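Local coordinates for protein 3-carboxy-cis,cis-muconate cycloisomerase (Acinetobacter calcoaceticus, PDB 1Q5N) that is a mostly helical homotetrameric enzyme of the fumarase/aspartase superfamily, at residues 24-27 with 28-32; 304-307 with 308-312; 318-321 with 322-325; 329-332 with 333-337. All blocks are in the same frame, centred on the assembly; numbering follows the deposited sequence.

Contact 1 (24-27 with 28-32); sequences RALV and SYMVE
The ring of Tyr29 has Leu26 CA at its edge, near its plane. Ala25 O lies obliquely to the same ring, 2.9 Å from Tyr29 CD2. Ala25 CB is 4.1 Å from Tyr29 CE2. Tyr29 CG stands beside its own backbone N (chi1 -72°), which leans the ring back over the preceding turn. The phenol oxygen is held by a hydrogen bond to Asp124 on helix 110-146. All this is about two and a half turns of helix 23-43, with side chains paired four residues apart. Its backbone bonds run from Ser28 to Arg24, Tyr29 to Ala25, Met30 to Leu26 and Val31 to Val27. The last joins Val31 N to Val27 O at 2.9 Å. On the buried side Met30 SD lies 4.3 Å from Leu26 CG. Met30 CG also lies 3.4 Å from Leu26 O. Val27 CG1 and Val31 CG2 are only loosely in touch, at 4.4 Å. Helix 82-94 covers these residues through Phe85, which meets Val27, Met30 and Val31. Tyr8 and Leu7 of the second subunit pack on Leu26 and Val27.

Contact 2 (304-307 with 308-312); sequences ALMS and SIYQS
Apolar contact centres on Met306, whose SD meets two side chains of the next turn. It lies 4.4 Å from Ile309 CG2 and 4.4 Å from Tyr310 CE2. Both are loose touches. Tyr310 also brings its ring edge to the backbone: CD2 is 3.2 Å from Met306 O, which lies in the ring plane. Ile309 CG2 approaches the same oxygen at 3.6 Å.

The backbone hydrogen bonds are those of an alpha helix near the C-terminal end of helix 290-311. Ile309 N binds Leu305 O, Tyr310 N binds Met306 O, and Gln311 N binds Ser307 O. The bond of Tyr310 is the straightest of the three, with 168° at its hydrogen.

The polar side chains mostly look to other subunits. Gln311 sets CG beside its backbone N (chi1 -71°) and then extends, which carries NE2 back to 3.7 Å from Ser307 OG. That nitrogen donates to the carbonyl oxygen of Asn300 of the second subunit, whose side-chain ND2 also bonds to Ser308 OG. Ser307 OG pairs with Ser307 OG of the fourth subunit, and Tyr310 OH with Ser242 O of the third. The helix therefore meets three other chains in the core of the tetramer, where its buried serine, tyrosine and glutamine groups find partners across subunit boundaries.

Contact 3 (318-321 with 322-325); sequences ERSL and GAWH
Arg319 lays its aliphatic chain alongside the indole of Trp324. Its CD is 3.8 Å from Trp324 CZ3, and its CG is 4.2 Å from Trp324 CE3. The two side chains run in the same direction, and the guanidinium plane is turned 60° from the ring. The bend about the CG-CD bond of Arg319 turns NE out of line with those methylenes. There NE binds Gln111 OE1, and NH1 binds Ala199 O.

Ser320 makes the polar link. Its OG accepts a hydrogen bond from Trp324 N at 3.1 Å, bent to 137° at the hydrogen. The same oxygen is 3.2 Å from Trp324 CB and 3.9 Å from Ala323 CB. A chi1 of 73° places OG between the backbone N and carbonyl carbon of Ser320, facing the first turn of the helix. Ser320 thus binds an amide in the opening turn of helix 323-351, while Gly322 holds the N-cap position. Gly322 has a positive phi, and its backbone brings Leu321 O close to where a side chain would start.

Trp324 also meets Trp328 edge-to-face and packs on Leu114 of helix 110-146. In the loop before the helix, Glu318 forms salt bridges with Lys169 and Arg172 of the third subunit, and Leu321 packs on Trp157 of that subunit and on Ser259 of the second.

Contact 4 (329-332 with 333-337); sequences LSLP and EIFQL
Pro332 O accepts the shortest hydrogen bond here, from Gln336 N at 2.9 Å. The bond is nearly straight, with 169° at the hydrogen. Two more bonds of the same kind precede it. Phe335 N reaches Leu331 O at 3.2 Å, and Ile334 N reaches Ser330 O at 3.1 Å. The helix is kinked in this region. The nitrogens of Leu329 and Pro332 make no bond to the turn before, and proline has no N-H to give.

Side chains follow the same spacing. Leu331 CD1 touches Phe335 CE2 at 4.2 Å. The edge of the Phe335 ring lies beside Leu331 O, close to the ring plane. Leu331 CG stands opposite its backbone N (chi1 -174°), which brings the methyl toward the ring. Ile334 lays CG1 over the preceding turn, 3.3 Å from Ser330 O. Glu333 CB rests 3.5 Å from the same oxygen. The Glu333 chain bends at chi2 (72°) and carries its carboxylate away from this turn. There OE2 has two partners: a salt bridge from Arg301 and a hydrogen bond with Tyr13 OH.

This part of helix 323-351 lies against three other helices. Glu333 and Ile334 face helix 290-311, Leu331 and Phe335 meet helix 110-146, and Ile334 and Phe335 also pack on helix 235-261. Phe21 adds a further ring beside Phe335.

In the fold
Contacts 2, 3 and 4 follow the chain from helix 290-311, through a loop, into helix 323-351. Contacts 2 and 4 have centres 11 Å apart and pack directly: Met306 CE is 3.3 Å from Ile334 CD1, and Leu305 CD1 is 3.4 Å from Glu333 CG. Contact 2 joins contact 3 through a probable hydrogen bond of 2.7 Å between Ser312 OG and Ala323 O. Contacts 3 and 4 share helix 323-351, with centres 18 Å apart. Contact 1 lies apart on helix 23-43. Its nearest atoms are about 8 Å from contact 4 and about 9 Å from contact 3. Helix 110-146 touches contacts 1, 3 and 4.

Contact 1 (24-27 with 28-32)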
loop_
_atom_site.group_PDB
_atom_site.type_symbol
_atom_site.label_atom_id
_atom_site.label_comp_id
_atom_site.label_asym_id
_atom_site.label_seq_id
_atom_site.Cartn_x
_atom_site.Cartn_y
_atom_site.Cartn_z
ATOM N N ARG A 24 23.712 14.316 9.540
ATOM C CA ARG A 24 24.931 14.368 10.295
ATOM C C ARG A 24 25.282 12.988 10.871
ATOM O O ARG A 24 26.425 12.540 10.745
ATOM C CB ARG A 24 24.765 15.436 11.366
ATOM C CG ARG A 24 26.042 15.839 12.026
ATOM C CD ARG A 24 26.097 17.358 12.323
ATOM N NE ARG A 24 27.371 17.657 12.975
ATOM C CZ ARG A 24 27.791 17.018 14.077
ATOM N NH1 ARG A 24 27.023 16.065 14.637
ATOM N NH2 ARG A 24 28.989 17.303 14.601
ATOM N N ALA A 25 24.322 12.288 11.481
ATOM C CA ALA A 25 24.676 10.972 11.979
ATOM C C ALA A 25 24.995 10.003 10.832
ATOM O O ALA A 25 25.900 9.155 10.966
ATOM C CB ALA A 25 23.557 10.378 12.877
ATOM N N LEU A 26 24.269 10.119 9.720
ATOM C CA LEU A 26 24.494 9.207 8.604
ATOM C C LEU A 26 25.953 9.315 8.134
ATOM O O LEU A 26 26.654 8.305 8.004
ATOM C CB LEU A 26 23.529 9.484 7.427
ATOM C CG LEU A 26 23.842 8.614 6.182
ATOM C CD1 LEU A 26 23.606 7.125 6.482
ATOM C CD2 LEU A 26 23.019 9.082 5.008
ATOM N N VAL A 27 26.410 10.551 7.908
ATOM C CA VAL A 27 27.801 10.784 7.488
ATOM C C VAL A 27 28.785 10.300 8.578
ATOM O O VAL A 27 29.864 9.803 8.268
ATOM C CB VAL A 27 28.058 12.269 7.153
ATOM C CG1 VAL A 27 29.556 12.455 6.827
ATOM C CG2 VAL A 27 27.177 12.706 5.942
ATOM N N SER A 28 28.394 10.404 9.845
ATOM C CA SER A 28 29.221 9.926 10.937
ATOM C C SER A 28 29.440 8.441 10.815
ATOM O O SER A 28 30.556 7.948 10.962
ATOM C CB SER A 28 28.533 10.156 12.271
ATOM O OG SER A 28 29.299 11.057 13.009
ATOM N N TYR A 29 28.354 7.719 10.553
ATOM C CA TYR A 29 28.426 6.265 10.433
ATOM C C TYR A 29 29.221 5.874 9.188
ATOM O O TYR A 29 29.902 4.842 9.180
ATOM C CB TYR A 29 27.016 5.648 10.373
ATOM C CG TYR A 29 26.267 5.668 11.684
ATOM C CD1 TYR A 29 26.645 4.819 12.728
ATOM C CD2 TYR A 29 25.116 6.454 11.854
ATOM C CE1 TYR A 29 25.906 4.731 13.901
ATOM C CE2 TYR A 29 24.353 6.378 13.055
ATOM C CZ TYR A 29 24.766 5.505 14.069
ATOM O OH TYR A 29 24.072 5.392 15.260
ATOM N N MET A 30 29.148 6.691 8.142
ATOM C CA MET A 30 29.916 6.374 6.927
ATOM C C MET A 30 31.411 6.512 7.233
ATOM O O MET A 30 32.241 5.686 6.768
ATOM C CB MET A 30 29.525 7.295 5.760
ATOM C CG MET A 30 28.114 6.958 5.210
ATOM S SD MET A 30 27.529 8.180 4.004
ATOM C CE MET A 30 28.357 7.545 2.636
ATOM N N VAL A 31 31.742 7.545 8.009
ATOM C CA VAL A 31 33.122 7.763 8.412
ATOM C C VAL A 31 33.549 6.521 9.212
ATOM O O VAL A 31 34.601 5.921 8.949
ATOM C CB VAL A 31 33.255 9.021 9.289
ATOM C CG1 VAL A 31 34.640 9.033 10.013
ATOM C CG2 VAL A 31 33.076 10.287 8.415
ATOM N N GLU A 32 32.707 6.102 10.141
ATOM C CA GLU A 32 33.031 4.950 10.947
ATOM C C GLU A 32 33.308 3.709 10.084
ATOM O O GLU A 32 34.239 2.923 10.365
ATOM C CB GLU A 32 31.883 4.690 11.902
ATOM C CG GLU A 32 32.119 3.593 12.936
ATOM C CD GLU A 32 30.955 3.525 13.957
ATOM O OE1 GLU A 32 30.291 4.578 14.202
ATOM O OE2 GLU A 32 30.712 2.428 14.523
#

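Contact 2 (304-307 with 308-312)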
loop_
_atom_site.group_PDB
_atom_site.type_symbol
_atom_site.label_atom_id
_atom_site.label_comp_id
_atom_site.label_asym_id
_atom_site.label_seq_id
_atom_site.Cartn_x
_atom_site.Cartn_y
_atom_site.Cartn_z
ATOM N N ALA A 304 1.426 1.628 4.918
ATOM C CA ALA A 304 1.702 2.153 3.566
ATOM C C ALA A 304 3.200 2.045 3.282
ATOM O O ALA A 304 3.572 1.631 2.216
ATOM C CB ALA A 304 1.247 3.628 3.430
ATOM N N LEU A 305 4.060 2.420 4.237
ATOM C CA LEU A 305 5.503 2.313 4.024
ATOM C C LEU A 305 5.939 0.829 3.818
ATOM O O LEU A 305 6.949 0.565 3.102
ATOM C CB LEU A 305 6.266 2.930 5.193
ATOM C CG LEU A 305 6.044 4.444 5.291
ATOM C CD1 LEU A 305 6.553 4.913 6.640
ATOM C CD2 LEU A 305 6.773 5.193 4.157
ATOM N N MET A 306 5.184 -0.114 4.410
ATOM C CA MET A 306 5.492 -1.529 4.261
ATOM C C MET A 306 5.340 -1.918 2.781
ATOM O O MET A 306 6.147 -2.715 2.270
ATOM C CB MET A 306 4.539 -2.427 5.077
ATOM C CG MET A 306 4.837 -2.577 6.566
ATOM S SD MET A 306 6.519 -3.185 6.890
ATOM C CE MET A 306 7.020 -1.844 7.636
ATOM N N SER A 307 4.299 -1.389 2.119
ATOM C CA SER A 307 4.083 -1.696 0.711
ATOM C C SER A 307 5.365 -1.308 -0.054
ATOM O O SER A 307 5.903 -2.073 -0.848
ATOM C CB SER A 307 2.872 -0.925 0.182
ATOM O OG SER A 307 3.043 -0.544 -1.171
ATOM N N SER A 308 5.882 -0.131 0.248
ATOM C CA SER A 308 7.080 0.346 -0.385
ATOM C C SER A 308 8.382 -0.504 -0.172
ATOM O O SER A 308 9.120 -0.806 -1.140
ATOM C CB SER A 308 7.341 1.775 0.078
ATOM O OG SER A 308 8.512 2.244 -0.518
ATOM N N ILE A 309 8.635 -0.882 1.081
ATOM C CA ILE A 309 9.810 -1.610 1.447
ATOM C C ILE A 309 9.731 -3.000 0.778
ATOM O O ILE A 309 10.754 -3.491 0.274
ATOM C CB ILE A 309 9.944 -1.566 3.020
ATOM C CG1 ILE A 309 11.385 -1.254 3.406
ATOM C CG2 ILE A 309 9.523 -2.797 3.639
ATOM C CD1 ILE A 309 12.310 -2.136 2.736
ATOM N N TYR A 310 8.536 -3.611 0.725
ATOM C CA TYR A 310 8.369 -4.884 0.026
ATOM C C TYR A 310 8.556 -4.753 -1.503
ATOM O O TYR A 310 9.153 -5.646 -2.101
ATOM C CB TYR A 310 7.005 -5.496 0.323
ATOM C CG TYR A 310 7.019 -6.349 1.588
ATOM C CD1 TYR A 310 7.476 -7.681 1.565
ATOM C CD2 TYR A 310 6.631 -5.795 2.831
ATOM C CE1 TYR A 310 7.553 -8.430 2.734
ATOM C CE2 TYR A 310 6.713 -6.543 4.007
ATOM C CZ TYR A 310 7.163 -7.843 3.955
ATOM O OH TYR A 310 7.210 -8.543 5.121
ATOM N N GLN A 311 8.049 -3.686 -2.144
ATOM C CA GLN A 311 8.300 -3.524 -3.584
ATOM C C GLN A 311 9.840 -3.390 -3.793
ATOM O O GLN A 311 10.360 -3.830 -4.793
ATOM C CB GLN A 311 7.731 -2.233 -4.177
ATOM C CG GLN A 311 6.271 -2.047 -4.341
ATOM C CD GLN A 311 6.013 -0.582 -4.809
ATOM O OE1 GLN A 311 6.470 -0.211 -5.903
ATOM N NE2 GLN A 311 5.325 0.244 -3.972
ATOM N N SER A 312 10.557 -2.760 -2.861
ATOM C CA SER A 312 11.985 -2.606 -3.005
ATOM C C SER A 312 12.819 -3.894 -3.100
ATOM O O SER A 312 14.019 -3.831 -3.364
ATOM C CB SER A 312 12.550 -1.718 -1.892
ATOM O OG SER A 312 12.404 -0.356 -2.252
#

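Contact 3 (318-321 with 322-325)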
loop_
_atom_site.group_PDB
_atom_site.type_symbol
_atom_site.label_atom_id
_atom_site.label_comp_id
_atom_site.label_asym_id
_atom_site.label_seq_id
_atom_site.Cartn_x
_atom_site.Cartn_y
_atom_site.Cartn_z
ATOM N N GLU A 318 23.084 -6.743 -10.146
ATOM C CA GLU A 318 24.023 -6.450 -9.092
ATOM C C GLU A 318 23.870 -5.096 -8.413
ATOM O O GLU A 318 24.601 -4.792 -7.482
ATOM C CB GLU A 318 25.474 -6.619 -9.620
ATOM C CG GLU A 318 25.898 -8.091 -9.857
ATOM C CD GLU A 318 24.981 -8.845 -10.870
ATOM O OE1 GLU A 318 24.969 -8.463 -12.077
ATOM O OE2 GLU A 318 24.272 -9.810 -10.444
ATOM N N ARG A 319 22.959 -4.262 -8.891
ATOM C CA ARG A 319 22.714 -2.974 -8.240
ATOM C C ARG A 319 21.514 -2.425 -8.988
ATOM O O ARG A 319 21.552 -2.266 -10.227
ATOM C CB ARG A 319 23.909 -2.028 -8.307
ATOM C CG ARG A 319 23.632 -0.689 -7.572
ATOM C CD ARG A 319 24.938 -0.062 -7.003
ATOM N NE ARG A 319 25.605 -1.098 -6.209
ATOM C CZ ARG A 319 26.767 -1.700 -6.518
ATOM N NH1 ARG A 319 27.474 -1.371 -7.605
ATOM N NH2 ARG A 319 27.170 -2.722 -5.778
ATOM N N SER A 320 20.448 -2.187 -8.224
ATOM C CA SER A 320 19.205 -1.766 -8.785
ATOM C C SER A 320 19.071 -0.294 -9.104
ATOM O O SER A 320 19.783 0.539 -8.593
ATOM C CB SER A 320 18.034 -2.170 -7.878
ATOM O OG SER A 320 18.033 -1.353 -6.747
ATOM N N LEU A 321 18.083 -0.029 -9.943
ATOM C CA LEU A 321 17.725 1.292 -10.409
ATOM C C LEU A 321 16.369 1.641 -9.816
ATOM O O LEU A 321 15.356 1.244 -10.368
ATOM C CB LEU A 321 17.586 1.193 -11.914
ATOM C CG LEU A 321 18.107 2.328 -12.714
ATOM C CD1 LEU A 321 19.465 2.745 -12.167
ATOM C CD2 LEU A 321 18.198 1.835 -14.130
ATOM N N GLY A 322 16.322 2.378 -8.722
ATOM C CA GLY A 322 15.023 2.737 -8.160
ATOM C C GLY A 322 14.653 2.080 -6.826
ATOM O O GLY A 322 14.469 2.770 -5.833
ATOM N N ALA A 323 14.579 0.751 -6.798
ATOM C CA ALA A 323 14.225 0.025 -5.573
ATOM C C ALA A 323 15.165 0.320 -4.419
ATOM O O ALA A 323 14.729 0.484 -3.292
ATOM C CB ALA A 323 14.208 -1.487 -5.811
ATOM N N TRP A 324 16.461 0.352 -4.683
ATOM C CA TRP A 324 17.437 0.605 -3.620
ATOM C C TRP A 324 17.349 2.052 -3.124
ATOM O O TRP A 324 17.383 2.313 -1.911
ATOM C CB TRP A 324 18.846 0.253 -4.143
ATOM C CG TRP A 324 19.974 0.583 -3.187
ATOM C CD1 TRP A 324 20.029 0.312 -1.840
ATOM C CD2 TRP A 324 21.222 1.192 -3.524
ATOM N NE1 TRP A 324 21.234 0.712 -1.333
ATOM C CE2 TRP A 324 21.983 1.259 -2.346
ATOM C CE3 TRP A 324 21.765 1.693 -4.709
ATOM C CZ2 TRP A 324 23.264 1.803 -2.317
ATOM C CZ3 TRP A 324 23.048 2.237 -4.687
ATOM C CH2 TRP A 324 23.781 2.287 -3.498
ATOM N N HIS A 325 17.235 2.992 -4.056
ATOM C CA HIS A 325 17.085 4.408 -3.695
ATOM C C HIS A 325 15.843 4.620 -2.760
ATOM O O HIS A 325 15.907 5.389 -1.797
ATOM C CB HIS A 325 16.908 5.256 -4.986
ATOM C CG HIS A 325 18.191 5.493 -5.733
ATOM N ND1 HIS A 325 18.963 4.466 -6.238
ATOM C CD2 HIS A 325 18.906 6.624 -5.936
ATOM C CE1 HIS A 325 20.103 4.946 -6.704
ATOM N NE2 HIS A 325 20.091 6.255 -6.531
#

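Contact 4 (329-332 with 333-337)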
loop_
_atom_site.group_PDB
_atom_site.type_symbol
_atom_site.label_atom_id
_atom_site.label_comp_id
_atom_site.label_asym_id
_atom_site.label_seq_id
_atom_site.Cartn_x
_atom_site.Cartn_y
_atom_site.Cartn_z
ATOM N N LEU A 329 14.511 6.274 1.782
ATOM C CA LEU A 329 13.435 7.111 2.268
ATOM C C LEU A 329 12.478 6.353 3.182
ATOM O O LEU A 329 11.993 6.898 4.145
ATOM C CB LEU A 329 12.610 7.666 1.108
ATOM C CG LEU A 329 13.377 8.700 0.264
ATOM C CD1 LEU A 329 12.552 9.087 -0.939
ATOM C CD2 LEU A 329 13.704 9.934 1.077
ATOM N N SER A 330 12.212 5.084 2.904
ATOM C CA SER A 330 11.229 4.403 3.707
ATOM C C SER A 330 11.683 3.837 5.050
ATOM O O SER A 330 11.003 4.050 6.049
ATOM C CB SER A 330 10.584 3.299 2.857
ATOM O OG SER A 330 11.547 2.275 2.610
ATOM N N LEU A 331 12.812 3.110 5.067
ATOM C CA LEU A 331 13.308 2.497 6.297
ATOM C C LEU A 331 13.433 3.481 7.454
ATOM O O LEU A 331 12.894 3.233 8.532
ATOM C CB LEU A 331 14.639 1.749 6.076
ATOM C CG LEU A 331 15.167 0.938 7.299
ATOM C CD1 LEU A 331 14.212 -0.205 7.659
ATOM C CD2 LEU A 331 16.548 0.332 7.018
ATOM N N PRO A 332 14.108 4.619 7.245
ATOM C CA PRO A 332 14.206 5.541 8.392
ATOM C C PRO A 332 12.808 6.001 8.902
ATOM O O PRO A 332 12.594 6.123 10.115
ATOM C CB PRO A 332 15.038 6.739 7.836
ATOM C CG PRO A 332 15.778 6.137 6.642
ATOM C CD PRO A 332 14.760 5.180 6.039
ATOM N N GLU A 333 11.879 6.283 7.986
ATOM C CA GLU A 333 10.553 6.757 8.398
ATOM C C GLU A 333 9.870 5.689 9.265
ATOM O O GLU A 333 9.262 6.035 10.277
ATOM C CB GLU A 333 9.731 7.103 7.160
ATOM C CG GLU A 333 8.367 7.762 7.347
ATOM C CD GLU A 333 8.439 9.208 7.795
ATOM O OE1 GLU A 333 9.538 9.794 7.635
ATOM O OE2 GLU A 333 7.419 9.780 8.294
ATOM N N ILE A 334 9.997 4.396 8.914
ATOM C CA ILE A 334 9.364 3.316 9.689
ATOM C C ILE A 334 9.930 3.292 11.119
ATOM O O ILE A 334 9.171 3.249 12.081
ATOM C CB ILE A 334 9.566 1.950 8.983
ATOM C CG1 ILE A 334 8.937 2.054 7.607
ATOM C CG2 ILE A 334 8.984 0.780 9.831
ATOM C CD1 ILE A 334 8.879 0.809 6.818
ATOM N N PHE A 335 11.257 3.325 11.264
ATOM C CA PHE A 335 11.871 3.388 12.593
ATOM C C PHE A 335 11.402 4.613 13.408
ATOM O O PHE A 335 11.058 4.527 14.589
ATOM C CB PHE A 335 13.392 3.495 12.468
ATOM C CG PHE A 335 14.105 2.188 12.629
ATOM C CD1 PHE A 335 14.210 1.600 13.897
ATOM C CD2 PHE A 335 14.733 1.581 11.514
ATOM C CE1 PHE A 335 14.935 0.422 14.090
ATOM C CE2 PHE A 335 15.461 0.410 11.665
ATOM C CZ PHE A 335 15.581 -0.181 12.960
ATOM N N GLN A 336 11.435 5.772 12.779
ATOM C CA GLN A 336 11.031 6.990 13.454
ATOM C C GLN A 336 9.577 7.017 13.920
ATOM O O GLN A 336 9.305 7.523 15.018
ATOM C CB GLN A 336 11.309 8.193 12.565
ATOM C CG GLN A 336 12.733 8.660 12.671
ATOM C CD GLN A 336 13.024 9.734 11.644
ATOM O OE1 GLN A 336 13.249 9.428 10.480
ATOM N NE2 GLN A 336 12.981 10.986 12.055
ATOM N N LEU A 337 8.647 6.475 13.117
ATOM C CA LEU A 337 7.230 6.430 13.493
ATOM C C LEU A 337 6.997 5.396 14.589
ATOM O O LEU A 337 6.158 5.617 15.492
ATOM C CB LEU A 337 6.327 6.115 12.279
ATOM C CG LEU A 337 6.235 7.269 11.275
ATOM C CD1 LEU A 337 5.753 6.819 9.936
ATOM C CD2 LEU A 337 5.311 8.323 11.835
#